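Local coordinates for protein beta-porphyranase B (Bacteroides plebeius, PDB 4AWD) that hydrolyses the sulfated red-algal polysaccharide porphyran at its (1->4) linkages between beta-D-galactopyranose and alpha-L-galactopyranose-6-sulfate, at residues A66-K71 with G122-V127; S72-N77 with P279-I284; T150-N155 with H283-T288; E176-E181 with N206-Y211. One frame throughout, in Å; residues are numbered along the deposited sequence.

The four contacts step across the concave side of the GH16 beta-sandwich. Strand 68-69 pairs with 117-126 in interaction 1. Strand 117-126 pairs with 281-285, which meets loop 72-77 in interaction 2 and strand 149-163 in interaction 3. Strand 149-163 pairs with 168-182, which meets 204-213 in interaction 4. Interactions 2 and 3 share H283 and I284, centres about 7 Å apart. Interactions 1 and 4 lie farthest apart, about 19 Å between centres. Along the chain, interaction 1 closes before interactions 3 and 4 open. Interaction 2 crosses interaction 1, and both segments of interaction 4 fall between those of interactions 2 and 3. The series joins W75 and E287, probable substrate-binding residues, to the probable catalytic pair E176 and E181.

Interaction 1. Residues A66-K71 with G122-V127; sequences AKWHAK and GAVASV
A short antiparallel strand pair forms this outer part of the GH16 sandwich, with H69 and A125 as its hydrogen-bonded pair. H69 N donates to A125 O at 2.6 Å, and the bond is nearly straight (171°). A125 N returns a bond to H69 O at 3.1 Å. Two residues further on, V127 N reaches K67 O from above the carbonyl plane, at 2.8 Å. The side chains pack as well. V127 CG2 sits over one face of the H69 imidazole, 3.9 Å from the ring centroid, as a CH-pi contact. With CG anti to its own carbonyl carbon (chi1 -52°), W68 swings its indole back to the partner strand. There its CZ3 comes 3.6 Å from S126 CB, and its CE3 packs on V124 CG1. The indole NE1 is taken by D56. Two waters bridge the segments at the ends. One links the H69 side chain (NE2) with V127 O. The other links the backbone atoms A70 O and A123 N. Strand 117-126 is paired on its other edge with strand 281-285, where V124 bonds to I284 and S126 to I282. The loop that follows K71 bonds back to A123 through S72.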
# COMPACT_ATOMS: atom_id res chain seq x y z
N ALA A 66 17.13 -10.17 0.68
CA ALA A 66 16.51 -11.45 0.27
C ALA A 66 14.98 -11.34 0.19
O ALA A 66 14.36 -11.99 -0.65
CB ALA A 66 16.93 -12.59 1.20
N LYS A 67 14.40 -10.52 1.06
CA LYS A 67 12.94 -10.40 1.21
C LYS A 67 12.32 -9.19 0.49
O LYS A 67 11.13 -9.22 0.15
CB LYS A 67 12.59 -10.31 2.71
CG LYS A 67 11.13 -10.59 3.04
CD LYS A 67 10.91 -10.64 4.55
CE LYS A 67 11.53 -11.88 5.21
NZ LYS A 67 11.35 -11.81 6.71
N TRP A 68 13.10 -8.12 0.30
CA TRP A 68 12.57 -6.85 -0.21
C TRP A 68 13.35 -6.28 -1.38
O TRP A 68 14.56 -6.38 -1.42
CB TRP A 68 12.53 -5.78 0.90
CG TRP A 68 11.84 -6.21 2.13
CD1 TRP A 68 12.43 -6.58 3.30
CD2 TRP A 68 10.43 -6.34 2.34
NE1 TRP A 68 11.48 -6.92 4.22
CE2 TRP A 68 10.24 -6.80 3.65
CE3 TRP A 68 9.30 -6.12 1.53
CZ2 TRP A 68 8.97 -7.04 4.19
CZ3 TRP A 68 8.04 -6.35 2.07
CH2 TRP A 68 7.89 -6.80 3.39
N HIS A 69 12.63 -5.68 -2.32
CA HIS A 69 13.25 -4.79 -3.31
C HIS A 69 13.19 -3.36 -2.77
O HIS A 69 12.09 -2.83 -2.58
CB HIS A 69 12.50 -4.84 -4.63
CG HIS A 69 12.57 -6.16 -5.33
ND1 HIS A 69 13.72 -6.65 -5.90
CD2 HIS A 69 11.60 -7.06 -5.62
CE1 HIS A 69 13.47 -7.81 -6.48
NE2 HIS A 69 12.19 -8.08 -6.33
N ALA A 70 14.36 -2.75 -2.54
CA ALA A 70 14.44 -1.35 -2.07
C ALA A 70 13.83 -0.38 -3.08
O ALA A 70 13.18 0.61 -2.70
CB ALA A 70 15.89 -0.94 -1.75
N LYS A 71 14.08 -0.65 -4.36
CA LYS A 71 13.38 0.00 -5.45
C LYS A 71 12.51 -1.01 -6.18
O LYS A 71 13.00 -1.90 -6.90
CB LYS A 71 14.36 0.66 -6.42
CG LYS A 71 13.69 1.64 -7.37
CD LYS A 71 14.35 1.62 -8.75
CE LYS A 71 14.06 2.89 -9.58
NZ LYS A 71 12.62 3.23 -9.67
N GLY A 122 10.11 6.75 -2.16
CA GLY A 122 10.49 5.34 -2.10
C GLY A 122 9.35 4.42 -2.49
O GLY A 122 8.20 4.69 -2.21
N ALA A 123 9.69 3.33 -3.17
CA ALA A 123 8.75 2.26 -3.46
C ALA A 123 9.42 0.93 -3.17
O ALA A 123 10.29 0.47 -3.94
CB ALA A 123 8.31 2.31 -4.90
N VAL A 124 9.00 0.31 -2.06
CA VAL A 124 9.48 -1.03 -1.66
C VAL A 124 8.50 -2.13 -2.09
O VAL A 124 7.30 -2.00 -1.91
CB VAL A 124 9.68 -1.10 -0.12
CG1 VAL A 124 10.18 -2.45 0.30
CG2 VAL A 124 10.65 -0.04 0.34
N ALA A 125 9.02 -3.21 -2.66
CA ALA A 125 8.21 -4.37 -3.01
C ALA A 125 8.79 -5.62 -2.39
O ALA A 125 10.01 -5.82 -2.43
CB ALA A 125 8.12 -4.53 -4.53
N SER A 126 7.95 -6.46 -1.82
CA SER A 126 8.41 -7.79 -1.43
C SER A 126 8.93 -8.55 -2.65
O SER A 126 8.45 -8.36 -3.78
CB SER A 126 7.32 -8.59 -0.69
OG SER A 126 6.10 -8.68 -1.44
N VAL A 127 9.95 -9.37 -2.42
CA VAL A 127 10.55 -10.18 -3.47
C VAL A 127 9.55 -11.25 -3.93
O VAL A 127 9.37 -11.47 -5.12
CB VAL A 127 11.89 -10.82 -3.01
CG1 VAL A 127 12.31 -11.98 -3.90
CG2 VAL A 127 12.96 -9.76 -2.99
O HOH W 1 10.99 -10.76 -7.37
O HOH W 2 12.32 2.74 -3.66

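Interaction 2. Residues S72-N77 with P279-I284; sequences SPYWTN and PMFIHI
Y74 and F281 stack face to face, with ring centroids 3.9 Å apart and planes at 14°. This is the tightly packed part of the contact. The side chains run past each other in opposite directions, and Y74 CD2 lies over the F281 ring, 3.4 Å from F281 CE1. P73 CG sits over the opposite face of the tyrosine, which is therefore sandwiched. Beside the stack, S72 OG and H283 NE2 share a hydrogen bond of 2.7 Å at the edge of the imidazole. Either atom could be the donor. The hydroxyl is put there by its position anti to the backbone N of S72 (chi1 164°). It also accepts from Y74 N at 3.0 Å, which makes an ST turn. A weak bond from W75 N adds to this grip. F281 CE1 lies over one face of the H283 ring, so the imidazole is held by both its face and its edge. The other side is looser. W75 touches H283 only through CB, 4.1 Å from H283 CE1, and W75 as a whole is partly exposed. W75 probably binds substrate, as in related enzymes, and a glycerol lies close to it. Loop 72-77 thus leans on strand 281-285, which runs between strands 117-126 and 149-163. S72 bonds to A123 of the first, and Y74 touches R156 of the second.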
# COMPACT_ATOMS: atom_id res chain seq x y z
N SER A 72 11.20 -0.88 -5.99
CA SER A 72 10.24 -1.77 -6.64
C SER A 72 10.51 -1.91 -8.14
O SER A 72 10.65 -0.92 -8.84
CB SER A 72 8.81 -1.27 -6.44
OG SER A 72 7.93 -1.90 -7.35
N PRO A 73 10.57 -3.15 -8.64
CA PRO A 73 10.69 -3.37 -10.10
C PRO A 73 9.35 -3.18 -10.84
O PRO A 73 9.32 -3.23 -12.07
CB PRO A 73 11.12 -4.82 -10.19
CG PRO A 73 10.54 -5.48 -8.99
CD PRO A 73 10.50 -4.42 -7.90
N TYR A 74 8.27 -2.97 -10.10
CA TYR A 74 6.93 -2.98 -10.69
C TYR A 74 6.39 -1.60 -11.06
O TYR A 74 5.73 -1.44 -12.07
CB TYR A 74 5.96 -3.70 -9.75
CG TYR A 74 6.39 -5.12 -9.39
CD1 TYR A 74 6.46 -6.12 -10.36
CD2 TYR A 74 6.69 -5.47 -8.06
CE1 TYR A 74 6.83 -7.42 -10.02
CE2 TYR A 74 7.05 -6.76 -7.72
CZ TYR A 74 7.11 -7.73 -8.70
OH TYR A 74 7.47 -9.01 -8.36
N TRP A 75 6.67 -0.61 -10.22
CA TRP A 75 6.33 0.76 -10.46
C TRP A 75 7.66 1.52 -10.50
O TRP A 75 8.18 1.96 -9.47
CB TRP A 75 5.42 1.28 -9.36
CG TRP A 75 4.75 2.58 -9.66
CD1 TRP A 75 4.92 3.35 -10.77
CD2 TRP A 75 3.85 3.29 -8.80
NE1 TRP A 75 4.15 4.49 -10.68
CE2 TRP A 75 3.48 4.48 -9.48
CE3 TRP A 75 3.29 3.04 -7.54
CZ2 TRP A 75 2.60 5.42 -8.94
CZ3 TRP A 75 2.41 3.97 -6.99
CH2 TRP A 75 2.08 5.16 -7.70
N THR A 76 8.20 1.63 -11.70
CA THR A 76 9.58 2.06 -11.92
C THR A 76 9.69 3.60 -11.97
O THR A 76 10.66 4.19 -11.46
CB THR A 76 10.08 1.45 -13.25
OG1 THR A 76 10.45 0.09 -13.01
CG2 THR A 76 11.29 2.19 -13.79
N ASN A 77 8.70 4.22 -12.59
CA ASN A 77 8.62 5.67 -12.69
C ASN A 77 7.38 6.18 -11.98
O ASN A 77 6.25 5.84 -12.34
CB ASN A 77 8.66 6.10 -14.16
CG ASN A 77 9.93 5.66 -14.85
OD1 ASN A 77 11.02 6.18 -14.57
ND2 ASN A 77 9.81 4.68 -15.73
N PRO A 279 -3.01 -14.22 -5.84
CA PRO A 279 -2.06 -13.71 -4.85
C PRO A 279 -1.39 -12.40 -5.29
O PRO A 279 -1.51 -11.99 -6.46
CB PRO A 279 -1.04 -14.84 -4.76
CG PRO A 279 -1.03 -15.43 -6.16
CD PRO A 279 -2.48 -15.39 -6.58
N MET A 280 -0.71 -11.74 -4.35
CA MET A 280 -0.11 -10.42 -4.59
C MET A 280 1.28 -10.28 -3.99
O MET A 280 1.71 -11.10 -3.15
CB MET A 280 -1.00 -9.32 -3.99
CG MET A 280 -2.33 -9.10 -4.67
SD MET A 280 -3.34 -7.86 -3.82
CE MET A 280 -4.87 -8.07 -4.73
N PHE A 281 1.97 -9.22 -4.40
CA PHE A 281 3.16 -8.75 -3.68
C PHE A 281 2.80 -7.58 -2.76
O PHE A 281 1.75 -6.94 -2.93
CB PHE A 281 4.30 -8.38 -4.65
CG PHE A 281 3.92 -7.42 -5.74
CD1 PHE A 281 3.97 -6.05 -5.54
CD2 PHE A 281 3.57 -7.89 -7.00
CE1 PHE A 281 3.64 -5.16 -6.56
CE2 PHE A 281 3.24 -7.02 -8.03
CZ PHE A 281 3.27 -5.66 -7.81
N ILE A 282 3.66 -7.31 -1.77
CA ILE A 282 3.51 -6.13 -0.91
C ILE A 282 4.15 -4.92 -1.60
O ILE A 282 5.28 -5.03 -2.10
CB ILE A 282 4.21 -6.32 0.47
CG1 ILE A 282 3.70 -7.57 1.20
CG2 ILE A 282 4.07 -5.08 1.35
CD1 ILE A 282 2.45 -7.34 2.01
N HIS A 283 3.45 -3.80 -1.64
CA HIS A 283 4.06 -2.52 -2.00
C HIS A 283 4.10 -1.55 -0.82
O HIS A 283 3.12 -1.40 -0.09
CB HIS A 283 3.32 -1.87 -3.16
CG HIS A 283 4.11 -1.79 -4.43
ND1 HIS A 283 3.54 -1.55 -5.66
CD2 HIS A 283 5.44 -1.92 -4.66
CE1 HIS A 283 4.47 -1.53 -6.59
NE2 HIS A 283 5.64 -1.75 -6.01
N ILE A 284 5.23 -0.90 -0.62
CA ILE A 284 5.32 0.10 0.43
C ILE A 284 5.83 1.38 -0.23
O ILE A 284 6.97 1.44 -0.64
CB ILE A 284 6.21 -0.36 1.61
CG1 ILE A 284 5.89 -1.81 2.01
CG2 ILE A 284 6.02 0.58 2.80
CD1 ILE A 284 6.79 -2.41 3.10

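Interaction 3. Residues T150-N155 with H283-T288; sequences TFWLSN and HIVTET
W152 lays its indole against H283, whose CB sits over the centre of the six-membered ring, 3.5 Å from its centroid. This is a CH-pi contact between neighbouring antiparallel strands of the GH16 jelly-roll sandwich. The two side chains lie side by side and point the same way. Their rings meet obliquely, with planes at 58°, and W152 CH2 comes 3.1 Å from H283 ND1. The indole takes this place because CG stands between the backbone N and the carbonyl carbon (chi1 48°). Its edge then meets V285, whose CB is 3.6 Å from W152 NE1.

The backbones are paired below the rings. W152 N donates to H283 O at 3.1 Å, and H283 N donates to W152 O at 2.6 Å. F151 and I284 turn away from this face, into the interior of the sandwich, where both touch V314.

W152 also touches E176 and D178 of strand 168-182, so it forms part of the floor beside the probable nucleophile. E287, a probable substrate-binding residue, lies where the chain leaves strand 281-285. Its OE2 forms a salt bridge with R79, and its OE1 bonds to a bound glycerol. T150 CG2 is 3.8 Å from that OE1 and crosses the glutamate chain at about a right angle. The threonine hydroxyl is held by the neighbouring strand: T150 OG1 donates to V285 O at 2.6 Å, tilted 25° from the carbonyl plane, and accepts a weak bond from W152 NE1.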
# COMPACT_ATOMS: atom_id res chain seq x y z
N THR A 150 1.95 4.92 2.50
CA THR A 150 1.04 3.85 2.13
C THR A 150 1.56 2.46 2.48
O THR A 150 2.76 2.26 2.66
CB THR A 150 0.70 3.87 0.62
OG1 THR A 150 1.90 3.68 -0.13
CG2 THR A 150 0.05 5.17 0.21
N PHE A 151 0.63 1.51 2.56
CA PHE A 151 0.90 0.10 2.77
C PHE A 151 -0.18 -0.63 2.00
O PHE A 151 -1.37 -0.47 2.29
CB PHE A 151 0.81 -0.25 4.27
CG PHE A 151 0.99 -1.72 4.57
CD1 PHE A 151 2.15 -2.39 4.19
CD2 PHE A 151 0.03 -2.43 5.26
CE1 PHE A 151 2.33 -3.75 4.47
CE2 PHE A 151 0.20 -3.78 5.57
CZ PHE A 151 1.35 -4.45 5.17
N TRP A 152 0.23 -1.43 1.02
CA TRP A 152 -0.71 -2.10 0.13
C TRP A 152 -0.13 -3.31 -0.58
O TRP A 152 1.07 -3.56 -0.54
CB TRP A 152 -1.27 -1.13 -0.91
CG TRP A 152 -0.28 -0.27 -1.64
CD1 TRP A 152 0.48 0.74 -1.12
CD2 TRP A 152 0.00 -0.30 -3.05
NE1 TRP A 152 1.24 1.33 -2.11
CE2 TRP A 152 0.96 0.71 -3.31
CE3 TRP A 152 -0.46 -1.09 -4.12
CZ2 TRP A 152 1.47 0.96 -4.60
CZ3 TRP A 152 0.04 -0.84 -5.41
CH2 TRP A 152 1.00 0.18 -5.63
N LEU A 153 -1.02 -4.05 -1.23
CA LEU A 153 -0.66 -5.22 -2.02
C LEU A 153 -1.22 -5.07 -3.43
O LEU A 153 -2.24 -4.40 -3.64
CB LEU A 153 -1.20 -6.51 -1.39
CG LEU A 153 -0.66 -6.92 -0.01
CD1 LEU A 153 -1.40 -6.16 1.05
CD2 LEU A 153 -0.80 -8.40 0.24
N SER A 154 -0.54 -5.70 -4.39
CA SER A 154 -0.89 -5.59 -5.78
C SER A 154 -0.36 -6.80 -6.53
O SER A 154 0.53 -7.50 -6.04
CB SER A 154 -0.24 -4.33 -6.37
OG SER A 154 -0.90 -3.92 -7.55
N ASN A 155 -0.89 -7.01 -7.73
CA ASN A 155 -0.31 -7.97 -8.64
C ASN A 155 -0.28 -7.43 -10.08
O ASN A 155 -0.77 -6.34 -10.35
CB ASN A 155 -1.01 -9.34 -8.54
CG ASN A 155 -2.50 -9.28 -8.87
OD1 ASN A 155 -2.95 -8.41 -9.60
ND2 ASN A 155 -3.25 -10.22 -8.34
N HIS A 283 3.45 -3.80 -1.64
CA HIS A 283 4.06 -2.52 -2.00
C HIS A 283 4.10 -1.55 -0.82
O HIS A 283 3.12 -1.40 -0.09
CB HIS A 283 3.32 -1.87 -3.16
CG HIS A 283 4.11 -1.79 -4.43
ND1 HIS A 283 3.54 -1.55 -5.66
CD2 HIS A 283 5.44 -1.92 -4.66
CE1 HIS A 283 4.47 -1.53 -6.59
NE2 HIS A 283 5.64 -1.75 -6.01
N ILE A 284 5.23 -0.90 -0.62
CA ILE A 284 5.32 0.10 0.43
C ILE A 284 5.83 1.38 -0.23
O ILE A 284 6.97 1.44 -0.64
CB ILE A 284 6.21 -0.36 1.61
CG1 ILE A 284 5.89 -1.81 2.01
CG2 ILE A 284 6.02 0.58 2.80
CD1 ILE A 284 6.79 -2.41 3.10
N VAL A 285 4.97 2.38 -0.33
CA VAL A 285 5.18 3.45 -1.30
C VAL A 285 4.96 4.86 -0.75
O VAL A 285 4.04 5.12 0.02
CB VAL A 285 4.27 3.26 -2.54
CG1 VAL A 285 4.33 4.46 -3.45
CG2 VAL A 285 4.69 2.00 -3.29
N THR A 286 5.81 5.77 -1.21
CA THR A 286 5.76 7.19 -0.88
C THR A 286 5.58 7.96 -2.21
O THR A 286 6.45 7.92 -3.09
CB THR A 286 7.09 7.54 -0.16
OG1 THR A 286 6.84 7.71 1.25
CG2 THR A 286 7.72 8.73 -0.74
N GLU A 287 4.43 8.61 -2.39
CA GLU A 287 4.11 9.13 -3.71
C GLU A 287 3.47 10.49 -3.71
O GLU A 287 3.16 11.10 -2.66
CB GLU A 287 3.21 8.16 -4.48
CG GLU A 287 1.72 8.46 -4.35
CD GLU A 287 0.90 7.17 -4.27
OE1 GLU A 287 1.00 6.49 -3.22
OE2 GLU A 287 0.19 6.85 -5.25
N THR A 288 3.33 11.02 -4.91
CA THR A 288 2.72 12.31 -5.06
C THR A 288 1.39 12.06 -5.85
O THR A 288 1.29 11.14 -6.69
CB THR A 288 3.83 13.27 -5.67
OG1 THR A 288 3.74 14.61 -5.15
CG2 THR A 288 3.82 13.27 -7.10

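Interaction 4. Residues E176-E181 with N206-Y211; sequences ELDIIE and NTHYWY
E176 is extended, with CG anti to the backbone N (chi1 -174°) and CD carrying on the same line. This brings its carboxylate to W210. W210 NE1 donates to E176 OE1 at 2.8 Å, nearly along the C-O axis, and the two planes are 27° apart. The bond helps fix the rotation of the carboxylate. H208 stands beside E176 and points the same way, with its CB 4.0 Å from E176 CB. Its ring edge turns to D178. H208 NE2 donates a weak bond to D178 OD2 at 3.0 Å, with the carboxylate plane 84° from the ring. On the far side of the imidazole, ND1 bonds to D220. The segment E176-E181 carries the GH16 catalytic signature with its beta bulge, in which I179 and I180 both face F151. By similarity, E176 is the nucleophile and E181 the proton donor. Strand 204-213 pairs antiparallel with the first part of it. H208 N bonds to E176 O at 2.9 Å, and D178 and N206 exchange two backbone bonds. A water extends the network past the bulge. It donates to E181 OE2 at 2.7 Å, accepts from N206 ND2 and bonds to H208 NE2.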
# COMPACT_ATOMS: atom_id res chain seq x y z
N GLU A 176 -5.60 -4.93 -6.66
CA GLU A 176 -4.84 -4.01 -5.86
C GLU A 176 -5.60 -3.78 -4.56
O GLU A 176 -6.78 -3.43 -4.58
CB GLU A 176 -4.68 -2.68 -6.61
CG GLU A 176 -3.78 -1.66 -5.94
CD GLU A 176 -3.48 -0.48 -6.83
OE1 GLU A 176 -3.90 -0.48 -8.01
OE2 GLU A 176 -2.84 0.47 -6.36
N LEU A 177 -4.91 -3.99 -3.45
CA LEU A 177 -5.51 -3.92 -2.13
C LEU A 177 -4.78 -2.87 -1.31
O LEU A 177 -3.62 -3.06 -0.91
CB LEU A 177 -5.50 -5.31 -1.46
CG LEU A 177 -5.79 -5.53 0.05
CD1 LEU A 177 -7.11 -4.92 0.47
CD2 LEU A 177 -5.79 -7.02 0.38
N ASP A 178 -5.44 -1.75 -1.10
CA ASP A 178 -4.88 -0.61 -0.37
C ASP A 178 -5.30 -0.72 1.08
O ASP A 178 -6.48 -0.58 1.39
CB ASP A 178 -5.37 0.72 -0.96
CG ASP A 178 -4.74 1.02 -2.31
OD1 ASP A 178 -3.51 1.03 -2.37
OD2 ASP A 178 -5.48 1.24 -3.30
N ILE A 179 -4.33 -0.99 1.95
CA ILE A 179 -4.63 -1.15 3.37
C ILE A 179 -4.66 0.23 4.03
O ILE A 179 -5.56 0.52 4.81
CB ILE A 179 -3.66 -2.14 4.06
CG1 ILE A 179 -3.89 -3.55 3.50
CG2 ILE A 179 -3.87 -2.13 5.58
CD1 ILE A 179 -2.83 -4.59 3.81
N ILE A 180 -3.70 1.08 3.71
CA ILE A 180 -3.78 2.49 4.10
C ILE A 180 -3.13 3.41 3.08
O ILE A 180 -2.05 3.12 2.57
CB ILE A 180 -3.20 2.76 5.54
CG1 ILE A 180 -3.42 4.22 5.97
CG2 ILE A 180 -1.69 2.34 5.64
CD1 ILE A 180 -4.91 4.62 6.12
N GLU A 181 -3.83 4.51 2.79
CA GLU A 181 -3.24 5.70 2.18
C GLU A 181 -3.51 6.87 3.12
O GLU A 181 -4.63 7.02 3.59
CB GLU A 181 -3.89 6.00 0.83
CG GLU A 181 -3.77 4.92 -0.23
CD GLU A 181 -4.48 5.29 -1.51
OE1 GLU A 181 -3.98 6.19 -2.23
OE2 GLU A 181 -5.55 4.71 -1.81
N ASN A 206 -8.96 0.55 0.34
CA ASN A 206 -9.63 0.43 -0.93
C ASN A 206 -9.30 -0.88 -1.64
O ASN A 206 -8.33 -1.56 -1.29
CB ASN A 206 -9.23 1.61 -1.82
CG ASN A 206 -10.36 2.09 -2.73
OD1 ASN A 206 -11.41 1.44 -2.86
ND2 ASN A 206 -10.14 3.23 -3.39
N THR A 207 -10.11 -1.22 -2.63
CA THR A 207 -9.86 -2.35 -3.50
C THR A 207 -10.05 -1.91 -4.94
O THR A 207 -10.92 -1.09 -5.25
CB THR A 207 -10.87 -3.47 -3.27
OG1 THR A 207 -12.17 -3.04 -3.69
CG2 THR A 207 -10.89 -3.92 -1.79
N HIS A 208 -9.23 -2.47 -5.83
CA HIS A 208 -9.37 -2.20 -7.25
C HIS A 208 -9.34 -3.51 -8.02
O HIS A 208 -8.42 -4.31 -7.84
CB HIS A 208 -8.24 -1.30 -7.75
CG HIS A 208 -8.05 -0.06 -6.94
ND1 HIS A 208 -8.59 1.16 -7.29
CD2 HIS A 208 -7.36 0.16 -5.79
CE1 HIS A 208 -8.27 2.07 -6.39
NE2 HIS A 208 -7.52 1.49 -5.47
N TYR A 209 -10.35 -3.74 -8.86
CA TYR A 209 -10.24 -4.73 -9.90
C TYR A 209 -9.98 -3.97 -11.19
O TYR A 209 -10.86 -3.27 -11.69
CB TYR A 209 -11.52 -5.58 -10.01
CG TYR A 209 -11.39 -6.75 -10.97
CD1 TYR A 209 -11.67 -6.60 -12.31
CD2 TYR A 209 -10.97 -8.00 -10.52
CE1 TYR A 209 -11.56 -7.67 -13.20
CE2 TYR A 209 -10.84 -9.07 -11.41
CZ TYR A 209 -11.15 -8.89 -12.74
OH TYR A 209 -11.04 -9.93 -13.65
N TRP A 210 -8.76 -4.08 -11.73
CA TRP A 210 -8.41 -3.35 -12.95
C TRP A 210 -8.82 -4.14 -14.17
O TRP A 210 -8.48 -5.32 -14.29
CB TRP A 210 -6.90 -3.06 -13.00
CG TRP A 210 -6.47 -2.08 -11.98
CD1 TRP A 210 -5.94 -2.36 -10.76
CD2 TRP A 210 -6.56 -0.65 -12.07
NE1 TRP A 210 -5.68 -1.19 -10.08
CE2 TRP A 210 -6.05 -0.13 -10.86
CE3 TRP A 210 -7.00 0.23 -13.06
CZ2 TRP A 210 -5.97 1.25 -10.61
CZ3 TRP A 210 -6.92 1.60 -12.81
CH2 TRP A 210 -6.41 2.10 -11.58
N TYR A 211 -9.55 -3.51 -15.08
CA TYR A 211 -9.99 -4.18 -16.29
C TYR A 211 -9.78 -3.35 -17.54
O TYR A 211 -10.03 -2.13 -17.54
CB TYR A 211 -11.46 -4.59 -16.20
CG TYR A 211 -11.96 -5.34 -17.42
CD1 TYR A 211 -11.72 -6.71 -17.57
CD2 TYR A 211 -12.67 -4.69 -18.43
CE1 TYR A 211 -12.18 -7.42 -18.67
CE2 TYR A 211 -13.14 -5.39 -19.55
CZ TYR A 211 -12.89 -6.75 -19.66
OH TYR A 211 -13.35 -7.45 -20.76
O HOH W 3 -7.29 4.06 -3.78